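Local coordinates for predicted zincin-like metalloprotease (Acidothermus cellulolyticus 11B, PDB 3E11), which is of unknown function but has a zincin-like fold, binds calcium, and is predicted to be a metalloprotease, at residues I71-I76 and E89-V94. Numbering follows the deposited sequence. Where two conformers were deposited one is given.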
# COMPACT_ATOMS: atom_id res chain seq x y z
N ILE A 71 -3.14 -4.04 -1.22
CA ILE A 71 -3.10 -3.33 -2.51
C ILE A 71 -3.85 -4.22 -3.49
O ILE A 71 -3.60 -5.42 -3.53
CB ILE A 71 -1.65 -3.07 -2.99
CG1 ILE A 71 -0.96 -2.06 -2.08
CG2 ILE A 71 -1.60 -2.58 -4.41
CD1 ILE A 71 -1.55 -0.67 -2.05
N TYR A 72 -4.80 -3.65 -4.22
CA TYR A 72 -5.69 -4.41 -5.13
C TYR A 72 -5.18 -4.32 -6.56
O TYR A 72 -5.23 -3.27 -7.19
CB TYR A 72 -7.13 -3.92 -5.01
CG TYR A 72 -7.65 -4.18 -3.61
CD1 TYR A 72 -7.84 -5.49 -3.16
CD2 TYR A 72 -7.84 -3.16 -2.71
CE1 TYR A 72 -8.29 -5.76 -1.87
CE2 TYR A 72 -8.27 -3.40 -1.40
CZ TYR A 72 -8.49 -4.71 -0.99
OH TYR A 72 -8.91 -4.98 0.29
N ARG A 73 -4.67 -5.43 -7.06
CA ARG A 73 -3.99 -5.44 -8.35
C ARG A 73 -4.95 -5.04 -9.48
O ARG A 73 -4.59 -4.24 -10.35
CB ARG A 73 -3.41 -6.84 -8.58
CG ARG A 73 -2.63 -7.02 -9.85
CD ARG A 73 -1.81 -8.32 -9.84
NE ARG A 73 -2.69 -9.46 -9.70
CZ ARG A 73 -2.69 -10.32 -8.68
NH1 ARG A 73 -1.81 -10.25 -7.68
NH2 ARG A 73 -3.59 -11.31 -8.67
N ASN A 74 -6.16 -5.58 -9.48
CA ASN A 74 -7.07 -5.31 -10.61
C ASN A 74 -7.42 -3.82 -10.72
O ASN A 74 -7.40 -3.23 -11.82
CB ASN A 74 -8.34 -6.15 -10.50
CG ASN A 74 -8.08 -7.60 -10.75
OD1 ASN A 74 -6.96 -8.00 -11.10
ND2 ASN A 74 -9.10 -8.41 -10.57
N THR A 75 -7.75 -3.20 -9.58
CA THR A 75 -8.30 -1.85 -9.59
C THR A 75 -7.18 -0.85 -9.87
O THR A 75 -7.40 0.13 -10.57
CB THR A 75 -9.07 -1.50 -8.29
OG1 THR A 75 -8.28 -1.86 -7.17
CG2 THR A 75 -10.38 -2.24 -8.22
N ILE A 76 -5.98 -1.14 -9.38
CA ILE A 76 -4.77 -0.35 -9.68
C ILE A 76 -4.43 -0.42 -11.16
O ILE A 76 -4.17 0.61 -11.81
CB ILE A 76 -3.53 -0.87 -8.87
CG1 ILE A 76 -3.64 -0.51 -7.37
CG2 ILE A 76 -2.21 -0.33 -9.45
CD1 ILE A 76 -3.12 0.89 -6.98
N GLU A 89 1.15 4.57 -8.82
CA GLU A 89 -0.15 4.40 -8.26
C GLU A 89 -0.11 3.57 -6.98
O GLU A 89 -0.80 3.88 -6.01
CB GLU A 89 -1.09 3.77 -9.28
CG GLU A 89 -2.55 4.03 -9.01
CD GLU A 89 -2.88 5.51 -8.97
OE1 GLU A 89 -2.35 6.28 -9.78
OE2 GLU A 89 -3.65 5.91 -8.10
N VAL A 90 0.65 2.50 -7.00
CA VAL A 90 0.86 1.72 -5.77
C VAL A 90 1.50 2.57 -4.65
O VAL A 90 1.03 2.56 -3.50
CB VAL A 90 1.69 0.45 -6.00
CG1 VAL A 90 2.02 -0.27 -4.64
CG2 VAL A 90 0.95 -0.53 -6.91
N ARG A 91 2.55 3.31 -4.99
CA ARG A 91 3.23 4.16 -4.02
C ARG A 91 2.24 5.17 -3.43
O ARG A 91 2.18 5.35 -2.22
CB ARG A 91 4.42 4.89 -4.65
CG ARG A 91 5.33 5.56 -3.63
CD ARG A 91 6.51 6.18 -4.33
NE ARG A 91 7.46 5.17 -4.85
CZ ARG A 91 7.97 5.17 -6.08
NH1 ARG A 91 7.64 6.11 -6.97
NH2 ARG A 91 8.84 4.23 -6.43
N LYS A 92 1.46 5.81 -4.31
CA LYS A 92 0.55 6.85 -3.88
C LYS A 92 -0.48 6.24 -2.92
O LYS A 92 -0.81 6.84 -1.92
CB LYS A 92 -0.12 7.52 -5.06
CG LYS A 92 -1.29 8.37 -4.71
CD LYS A 92 -1.92 9.01 -5.95
CE LYS A 92 -3.24 9.65 -5.58
NZ LYS A 92 -3.85 10.44 -6.69
N THR A 93 -0.91 5.03 -3.22
CA THR A 93 -1.91 4.33 -2.41
C THR A 93 -1.40 3.98 -1.01
O THR A 93 -2.08 4.26 -0.02
CB THR A 93 -2.40 3.07 -3.15
OG1 THR A 93 -3.03 3.47 -4.37
CG2 THR A 93 -3.40 2.27 -2.30
N VAL A 94 -0.21 3.39 -0.94
CA VAL A 94 0.44 3.07 0.33
C VAL A 94 0.62 4.35 1.18
O VAL A 94 0.29 4.36 2.38
CB VAL A 94 1.79 2.35 0.11
CG1 VAL A 94 2.50 2.15 1.43
CG2 VAL A 94 1.59 1.00 -0.58
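I71 and I76 reach across from the end of strand 67-72 and the start of helix 73-78 to meet one flank of helix 83-101 at E89, V90, T93 and V94. I71 can be followed outward. From CB, the branch methyl CG2 lies anti to the backbone N and rests on V90 CG2 at 4.1 Å. The other branch, CG1, stands beside the backbone N (chi1 -68°) and carries CD1 to the helix, where it meets two residues one after the other in sequence. CD1 presses on T93 CG2 at 3.5 Å, tighter than usual for two carbons, and touches V94 CG2 at 3.8 Å. I76, in the first turn of helix 73-78, meets the same helix beside it: its CG2 shares V90 CG2 with I71, while, in the conformer given, CD1 lies 3.7 Å from T93 OG1 and 3.8 Å from E89 CG. There E89 contributes an aliphatic carbon of its bent chain to the contact. T93 turns its methyl to I71 and sends its hydroxyl back to its own helix, OG1 donating to E89 O over 2.8 Å, tilted 28° from the carbonyl plane. The backbone N of T93 grips the same oxygen from the opposite face. A valine in place of T93 has no hydroxyl, and E89 O would probably be left with the backbone N of that residue as its one donor within the helix. F10 of helix 7-19 and V34 of strand 32-37 also touch I71, so the contact belongs to the core between sheet and helices. Helix 83-101 also carries an HExxH pattern (H96, E97, H100), consistent with a zincin active-site helix. No hydrogen bond crosses between the segments; the end of the central strand, the first turn of helix 73-78 and helix 83-101 are joined here by apolar packing, with the one buried hydroxyl satisfied inside its own helix.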